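PDB 1F32: major pepsin inhibitor 3 from Ascaris suum, which inhibits pepsin, an aspartic protease, as a secreted protein of the parasitic roundworm Ascaris suum. Local coordinates for residues 13-18 with 39-44; 8-13 with 67-72. All coordinates share one frame; numbering follows the deposited sequence.

Contact 1. Residues 13-18 with 39-44; sequences CTVKDN and KEFAAR
A single water accepts hydrogen bonds from both Asn18 ND2 and Lys39 NZ, each donor lying 3.0 Å from its oxygen. The two nitrogens, Asn18 ND2 and Lys39 NZ, are 4.4 Å apart and not bonded directly: CB of each residue points away from the opposite segment, and the lysine chain brings NZ alongside the turn at Asn18. Asp17 lies nearby, and its carboxylate may modestly favour the lysine charge without a direct contact.

Beside this bridge the packing is apolar. Strand 13-16 is an edge strand of a three-stranded antiparallel sheet, and helix 35-52 lies against it; the axes of segments 13-16 and 39-44 approach to 7.1 Å, their N-to-C directions 123° apart. Ala42 faces Val15 where the backbones are nearest, its CB 3.5 Å from Val15 O. The amide N of Val15 is buried here without a partner.

Phe41 holds CG anti to its backbone N (chi1 171°), which turns the ring toward Cys13 and Val15. Its CZ comes obliquely to 3.3 Å from Cys13 O. Val15 CG2 meets the ring edge, 3.9 Å from Phe41 CD2. Cys13 SG, disulfide-bonded to Cys66, makes a sulfur-aromatic contact at the edge, 3.7 Å from Phe41 CE2.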
ATOM      1  N   CYS A  13      -3.729   8.533  -1.323  1.00 15.70           N
ATOM      2  CA  CYS A  13      -2.630   8.675  -2.251  1.00 16.00           C
ATOM      3  C   CYS A  13      -2.200  10.128  -2.314  1.00 16.42           C
ATOM      4  O   CYS A  13      -3.042  11.008  -2.332  1.00 17.21           O
ATOM      5  CB  CYS A  13      -3.077   8.223  -3.649  1.00 14.72           C
ATOM      6  SG  CYS A  13      -1.768   8.310  -4.905  1.00 16.79           S
ATOM      7  N   THR A  14      -0.896  10.379  -2.299  1.00 19.04           N
ATOM      8  CA  THR A  14      -0.389  11.746  -2.436  1.00 19.30           C
ATOM      9  C   THR A  14       1.019  11.695  -3.007  1.00 17.86           C
ATOM     10  O   THR A  14       1.547  10.606  -3.268  1.00 14.95           O
ATOM     11  CB  THR A  14      -0.388  12.513  -1.106  1.00 23.36           C
ATOM     12  OG1 THR A  14      -0.143  13.906  -1.374  1.00 27.21           O
ATOM     13  CG2 THR A  14       0.671  11.956  -0.169  1.00 22.05           C
ATOM     14  N   VAL A  15       1.623  12.858  -3.240  1.00 17.34           N
ATOM     15  CA  VAL A  15       2.971  12.906  -3.801  1.00 16.32           C
ATOM     16  C   VAL A  15       3.847  13.908  -3.051  1.00 18.10           C
ATOM     17  O   VAL A  15       3.391  14.996  -2.719  1.00 18.21           O
ATOM     18  CB  VAL A  15       2.952  13.343  -5.283  1.00 17.45           C
ATOM     19  CG1 VAL A  15       4.365  13.274  -5.871  1.00 17.20           C
ATOM     20  CG2 VAL A  15       1.987  12.449  -6.081  1.00 13.55           C
ATOM     21  N   LYS A  16       5.096  13.528  -2.787  1.00 19.07           N
ATOM     22  CA  LYS A  16       6.055  14.418  -2.121  1.00 18.57           C
ATOM     23  C   LYS A  16       7.410  14.221  -2.793  1.00 18.57           C
ATOM     24  O   LYS A  16       7.941  13.108  -2.812  1.00 18.04           O
ATOM     25  CB  LYS A  16       6.186  14.099  -0.635  1.00 22.00           C
ATOM     26  CG  LYS A  16       7.150  15.047   0.087  1.00 24.82           C
ATOM     27  CD  LYS A  16       7.209  14.764   1.585  1.00 31.24           C
ATOM     28  CE  LYS A  16       8.043  15.808   2.319  1.00 34.85           C
ATOM     29  NZ  LYS A  16       8.146  15.517   3.782  1.00 37.94           N
ATOM     30  N   ASP A  17       7.967  15.302  -3.329  1.00 19.16           N
ATOM     31  CA  ASP A  17       9.250  15.246  -4.021  1.00 21.14           C
ATOM     32  C   ASP A  17       9.250  14.153  -5.096  1.00 18.86           C
ATOM     33  O   ASP A  17      10.186  13.355  -5.191  1.00 18.72           O
ATOM     34  CB  ASP A  17      10.400  15.001  -3.033  1.00 23.27           C
ATOM     35  CG  ASP A  17      10.610  16.163  -2.077  1.00 29.00           C
ATOM     36  OD1 ASP A  17      10.461  17.326  -2.518  1.00 32.91           O
ATOM     37  OD2 ASP A  17      10.936  15.920  -0.892  1.00 30.74           O
ATOM     38  N   ASN A  18       8.186  14.126  -5.899  1.00 15.96           N
ATOM     39  CA  ASN A  18       8.032  13.158  -6.993  1.00 16.60           C
ATOM     40  C   ASN A  18       7.664  11.758  -6.531  1.00 17.14           C
ATOM     41  O   ASN A  18       7.362  10.895  -7.358  1.00 15.47           O
ATOM     42  CB  ASN A  18       9.316  13.034  -7.828  1.00 16.78           C
ATOM     43  CG  ASN A  18       9.633  14.288  -8.611  1.00 18.84           C
ATOM     44  OD1 ASN A  18      10.663  14.369  -9.296  1.00 21.13           O
ATOM     45  ND2 ASN A  18       8.760  15.270  -8.520  1.00 14.56           N
ATOM     46  N   LYS A  39       2.573  17.343  -8.834  1.00 18.46           N
ATOM     47  CA  LYS A  39       2.493  18.561  -8.055  1.00 21.87           C
ATOM     48  C   LYS A  39       1.071  19.064  -7.951  1.00 19.93           C
ATOM     49  O   LYS A  39       0.629  19.431  -6.863  1.00 21.29           O
ATOM     50  CB  LYS A  39       3.379  19.638  -8.672  1.00 23.95           C
ATOM     51  CG  LYS A  39       4.850  19.325  -8.562  1.00 28.27           C
ATOM     52  CD  LYS A  39       5.674  20.501  -9.029  1.00 31.41           C
ATOM     53  CE  LYS A  39       7.131  20.101  -9.158  1.00 36.83           C
ATOM     54  NZ  LYS A  39       7.629  19.475  -7.902  1.00 39.21           N
ATOM     55  N   GLU A  40       0.357  19.067  -9.075  1.00 20.09           N
ATOM     56  CA  GLU A  40      -1.030  19.521  -9.104  1.00 21.71           C
ATOM     57  C   GLU A  40      -1.889  18.600  -8.247  1.00 20.18           C
ATOM     58  O   GLU A  40      -2.743  19.059  -7.488  1.00 19.20           O
ATOM     59  CB  GLU A  40      -1.573  19.520 -10.536  1.00 25.31           C
ATOM     60  CG  GLU A  40      -0.741  20.320 -11.518  1.00 32.10           C
ATOM     61  CD  GLU A  40      -1.385  20.401 -12.887  1.00 37.46           C
ATOM     62  OE1 GLU A  40      -1.766  19.344 -13.442  1.00 42.43           O
ATOM     63  OE2 GLU A  40      -1.504  21.524 -13.414  1.00 40.41           O
ATOM     64  N   PHE A  41      -1.673  17.294  -8.381  1.00 18.00           N
ATOM     65  CA  PHE A  41      -2.441  16.328  -7.595  1.00 17.30           C
ATOM     66  C   PHE A  41      -2.198  16.522  -6.110  1.00 17.47           C
ATOM     67  O   PHE A  41      -3.134  16.566  -5.311  1.00 19.66           O
ATOM     68  CB  PHE A  41      -2.052  14.902  -7.972  1.00 16.92           C
ATOM     69  CG  PHE A  41      -2.643  13.863  -7.074  1.00 16.79           C
ATOM     70  CD1 PHE A  41      -4.009  13.866  -6.784  1.00 16.27           C
ATOM     71  CD2 PHE A  41      -1.844  12.856  -6.535  1.00 15.19           C
ATOM     72  CE1 PHE A  41      -4.572  12.884  -5.971  1.00 15.14           C
ATOM     73  CE2 PHE A  41      -2.407  11.867  -5.718  1.00 14.14           C
ATOM     74  CZ  PHE A  41      -3.774  11.886  -5.439  1.00 15.96           C
ATOM     75  N   ALA A  42      -0.932  16.628  -5.734  1.00 17.53           N
ATOM     76  CA  ALA A  42      -0.599  16.798  -4.328  1.00 18.43           C
ATOM     77  C   ALA A  42      -1.305  18.028  -3.750  1.00 18.87           C
ATOM     78  O   ALA A  42      -1.786  18.007  -2.620  1.00 18.21           O
ATOM     79  CB  ALA A  42       0.897  16.918  -4.165  1.00 17.82           C
ATOM     80  N   ALA A  43      -1.371  19.091  -4.536  1.00 19.43           N
ATOM     81  CA  ALA A  43      -2.016  20.327  -4.110  1.00 19.98           C
ATOM     82  C   ALA A  43      -3.497  20.079  -3.896  1.00 20.24           C
ATOM     83  O   ALA A  43      -4.094  20.546  -2.919  1.00 19.01           O
ATOM     84  CB  ALA A  43      -1.821  21.400  -5.165  1.00 19.94           C
ATOM     85  N   ARG A  44      -4.081  19.345  -4.834  1.00 21.06           N
ATOM     86  CA  ARG A  44      -5.488  18.991  -4.803  1.00 22.27           C
ATOM     87  C   ARG A  44      -5.799  18.168  -3.550  1.00 22.35           C
ATOM     88  O   ARG A  44      -6.814  18.393  -2.888  1.00 21.64           O
ATOM     89  CB  ARG A  44      -5.819  18.204  -6.081  1.00 22.33           C
ATOM     90  CG  ARG A  44      -7.286  17.974  -6.354  1.00 24.90           C
ATOM     91  CD  ARG A  44      -7.534  17.718  -7.853  1.00 22.34           C
ATOM     92  NE  ARG A  44      -6.942  16.463  -8.329  1.00 20.01           N
ATOM     93  CZ  ARG A  44      -5.987  16.375  -9.251  1.00 22.16           C
ATOM     94  NH1 ARG A  44      -5.485  17.470  -9.818  1.00 20.24           N
ATOM     95  NH2 ARG A  44      -5.528  15.183  -9.617  1.00 21.28           N
TER
HETATM   96  O   HOH W   1      10.064  18.017  -8.724  1.00 26.59           O

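Contact 2. Residues 8-13 with 67-72; sequences TGPFIC and GPQDMK
Thr8 lies beside Lys72 as an antiparallel non-hydrogen-bonded pair. Their side chains leave the sheet on the same face and run alongside each other, the Thr8 hydroxyl OG1 touching Lys72 CG at 4.2 Å. The Thr8 methyl is anti to the backbone N (chi1 -68° for OG1), a rotation that sets CG2 3.6 Å from Asp70 O.

Next along, Gly9 gives the one direct hydrogen bond between the segments: its N donates to Met71 O at 2.9 Å, approaching nearly along the C=O axis. Gly9 also packs closely against the turn, its carbonyl carbon 3.0 Å from Gln69 O.

A cis peptide bond leads into Pro10 and turns the chain. Pro10 N lies 3.0 Å from Gln69 O but has no hydrogen to share, and the ring packs on the same oxygen, with Pro10 CG 3.3 Å from Gln69 O. The ring also crosses the Gln69 side chain at about a right angle, its CB meeting OE1. The glutamine is bent at chi2 (-60°), and its NE2 donates to Gly67 O at 2.9 Å, which steadies the amide.

Phe11 folds back so that Gly9 CA sits over one face of its ring, toward the rim, while Phe11 CE2 comes obliquely to 3.5 Å from Met71 O, the acceptor of the Gly9 bond. Val22 and Leu82 touch the side chains of Phe11 and Met71. A water donates to Phe11 O and, weakly, to Gln69 OE1.

Residues 68-71 form a type I beta turn, packed against the cis-proline bend where strand 5-8 ends and strand 72-76 starts, as antiparallel neighbours at the edge of the five-stranded sheet.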
ATOM      1  N   THR A   8      -8.709  -3.337   1.522  1.00 28.23           N
ATOM      2  CA  THR A   8      -8.859  -3.195   0.088  1.00 28.94           C
ATOM      3  C   THR A   8      -8.932  -1.706  -0.206  1.00 26.55           C
ATOM      4  O   THR A   8      -9.416  -0.936   0.614  1.00 27.65           O
ATOM      5  CB  THR A   8     -10.144  -3.899  -0.407  1.00 29.87           C
ATOM      6  OG1 THR A   8      -9.996  -5.316  -0.246  1.00 32.43           O
ATOM      7  CG2 THR A   8     -10.393  -3.585  -1.871  1.00 31.69           C
ATOM      8  N   GLY A   9      -8.433  -1.303  -1.367  1.00 27.71           N
ATOM      9  CA  GLY A   9      -8.455   0.102  -1.732  1.00 27.92           C
ATOM     10  C   GLY A   9      -9.857   0.628  -1.971  1.00 27.99           C
ATOM     11  O   GLY A   9     -10.829  -0.133  -1.909  1.00 25.79           O
ATOM     12  N   PRO A  10      -9.993   1.928  -2.281  1.00 27.88           N
ATOM     13  CA  PRO A  10      -8.904   2.907  -2.416  1.00 27.38           C
ATOM     14  C   PRO A  10      -8.205   3.302  -1.121  1.00 26.13           C
ATOM     15  O   PRO A  10      -8.801   3.303  -0.044  1.00 26.04           O
ATOM     16  CB  PRO A  10      -9.600   4.109  -3.058  1.00 28.86           C
ATOM     17  CG  PRO A  10     -10.685   3.487  -3.835  1.00 30.20           C
ATOM     18  CD  PRO A  10     -11.227   2.457  -2.880  1.00 28.83           C
ATOM     19  N   PHE A  11      -6.930   3.656  -1.245  1.00 24.44           N
ATOM     20  CA  PHE A  11      -6.129   4.080  -0.102  1.00 23.30           C
ATOM     21  C   PHE A  11      -5.793   5.548  -0.291  1.00 22.88           C
ATOM     22  O   PHE A  11      -6.030   6.106  -1.358  1.00 22.47           O
ATOM     23  CB  PHE A  11      -4.835   3.259  -0.032  1.00 26.10           C
ATOM     24  CG  PHE A  11      -5.069   1.790   0.181  1.00 27.50           C
ATOM     25  CD1 PHE A  11      -5.605   1.331   1.378  1.00 30.19           C
ATOM     26  CD2 PHE A  11      -4.793   0.876  -0.826  1.00 29.31           C
ATOM     27  CE1 PHE A  11      -5.863  -0.025   1.568  1.00 30.38           C
ATOM     28  CE2 PHE A  11      -5.047  -0.475  -0.645  1.00 29.36           C
ATOM     29  CZ  PHE A  11      -5.583  -0.925   0.556  1.00 28.58           C
ATOM     30  N   ILE A  12      -5.267   6.192   0.739  1.00 19.33           N
ATOM     31  CA  ILE A  12      -4.902   7.591   0.582  1.00 19.41           C
ATOM     32  C   ILE A  12      -3.685   7.651  -0.329  1.00 17.58           C
ATOM     33  O   ILE A  12      -2.727   6.915  -0.137  1.00 16.64           O
ATOM     34  CB  ILE A  12      -4.577   8.249   1.939  1.00 20.74           C
ATOM     35  CG1 ILE A  12      -5.847   8.320   2.794  1.00 23.65           C
ATOM     36  CG2 ILE A  12      -4.034   9.655   1.731  1.00 21.43           C
ATOM     37  CD1 ILE A  12      -5.592   8.708   4.234  1.00 26.05           C
ATOM     38  N   CYS A  13      -3.729   8.533  -1.323  1.00 15.70           N
ATOM     39  CA  CYS A  13      -2.630   8.675  -2.251  1.00 16.00           C
ATOM     40  C   CYS A  13      -2.200  10.128  -2.314  1.00 16.42           C
ATOM     41  O   CYS A  13      -3.042  11.008  -2.332  1.00 17.21           O
ATOM     42  CB  CYS A  13      -3.077   8.223  -3.649  1.00 14.72           C
ATOM     43  SG  CYS A  13      -1.768   8.310  -4.905  1.00 16.79           S
ATOM     44  N   GLY A  67      -1.997   3.806  -8.619  1.00 18.39           N
ATOM     45  CA  GLY A  67      -2.185   2.366  -8.686  1.00 20.66           C
ATOM     46  C   GLY A  67      -3.633   1.907  -8.726  1.00 19.69           C
ATOM     47  O   GLY A  67      -4.552   2.711  -8.597  1.00 19.12           O
ATOM     48  N   PRO A  68      -3.866   0.602  -8.909  1.00 22.11           N
ATOM     49  CA  PRO A  68      -5.231   0.063  -8.960  1.00 23.19           C
ATOM     50  C   PRO A  68      -6.016   0.495  -7.721  1.00 25.33           C
ATOM     51  O   PRO A  68      -5.575   0.278  -6.594  1.00 25.61           O
ATOM     52  CB  PRO A  68      -4.995  -1.446  -9.015  1.00 24.22           C
ATOM     53  CG  PRO A  68      -3.697  -1.553  -9.769  1.00 25.69           C
ATOM     54  CD  PRO A  68      -2.867  -0.468  -9.102  1.00 22.87           C
ATOM     55  N   GLN A  69      -7.175   1.111  -7.919  1.00 26.61           N
ATOM     56  CA  GLN A  69      -7.954   1.582  -6.779  1.00 27.89           C
ATOM     57  C   GLN A  69      -8.585   0.485  -5.927  1.00 28.28           C
ATOM     58  O   GLN A  69      -9.131   0.757  -4.861  1.00 28.91           O
ATOM     59  CB  GLN A  69      -9.012   2.582  -7.248  1.00 30.77           C
ATOM     60  CG  GLN A  69      -8.405   3.852  -7.856  1.00 32.52           C
ATOM     61  CD  GLN A  69      -7.519   4.620  -6.871  1.00 35.21           C
ATOM     62  OE1 GLN A  69      -8.009   5.251  -5.937  1.00 35.53           O
ATOM     63  NE2 GLN A  69      -6.208   4.560  -7.082  1.00 35.29           N
ATOM     64  N   ASP A  70      -8.492  -0.758  -6.376  1.00 26.99           N
ATOM     65  CA  ASP A  70      -9.055  -1.860  -5.609  1.00 28.22           C
ATOM     66  C   ASP A  70      -7.994  -2.874  -5.188  1.00 26.55           C
ATOM     67  O   ASP A  70      -8.319  -4.000  -4.822  1.00 25.34           O
ATOM     68  CB  ASP A  70     -10.132  -2.567  -6.430  1.00 29.57           C
ATOM     69  CG  ASP A  70      -9.591  -3.151  -7.717  1.00 30.27           C
ATOM     70  OD1 ASP A  70      -8.444  -2.824  -8.099  1.00 31.19           O
ATOM     71  OD2 ASP A  70     -10.326  -3.931  -8.357  1.00 34.77           O
ATOM     72  N   MET A  71      -6.725  -2.491  -5.228  1.00 25.72           N
ATOM     73  CA  MET A  71      -5.706  -3.455  -4.845  1.00 25.96           C
ATOM     74  C   MET A  71      -5.810  -3.780  -3.359  1.00 25.91           C
ATOM     75  O   MET A  71      -6.425  -3.035  -2.598  1.00 24.02           O
ATOM     76  CB  MET A  71      -4.305  -2.964  -5.217  1.00 28.27           C
ATOM     77  CG  MET A  71      -3.806  -1.758  -4.476  1.00 32.01           C
ATOM     78  SD  MET A  71      -2.141  -1.400  -5.086  1.00 34.41           S
ATOM     79  CE  MET A  71      -2.053   0.316  -4.721  1.00 32.25           C
ATOM     80  N   LYS A  72      -5.234  -4.915  -2.971  1.00 25.38           N
ATOM     81  CA  LYS A  72      -5.274  -5.373  -1.594  1.00 24.69           C
ATOM     82  C   LYS A  72      -3.977  -5.099  -0.840  1.00 21.85           C
ATOM     83  O   LYS A  72      -2.899  -5.022  -1.423  1.00 20.51           O
ATOM     84  CB  LYS A  72      -5.568  -6.874  -1.549  1.00 28.26           C
ATOM     85  CG  LYS A  72      -6.887  -7.284  -2.191  1.00 32.71           C
ATOM     86  CD  LYS A  72      -7.198  -8.747  -1.874  1.00 37.01           C
ATOM     87  CE  LYS A  72      -8.433  -9.249  -2.624  1.00 37.79           C
ATOM     88  NZ  LYS A  72      -8.192  -9.326  -4.094  1.00 40.33           N
TER
HETATM   89  O   HOH W   2      -6.858   7.476  -3.603  1.00 28.13           O

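How the contacts relate
The two contacts have centres about 16 Å apart and meet in Cys13, which ends the first segment of contact 2 and begins that of contact 1. Along the chain, contact 1 is nested inside the loop that contact 2 closes. Contact 1 belongs to the three-stranded sheet and helix 35-52; contact 2, much nearer the centre of the chain, lies where the polypeptide leaves the five-stranded sheet through strand 5-8 and returns to it through strand 72-76. The chain leaving strand 5-8 and the chain entering strand 72-76 run side by side at contact 2, and the Cys13-Cys66 disulfide fastens these two connecting chains together on the side of the three-stranded sheet.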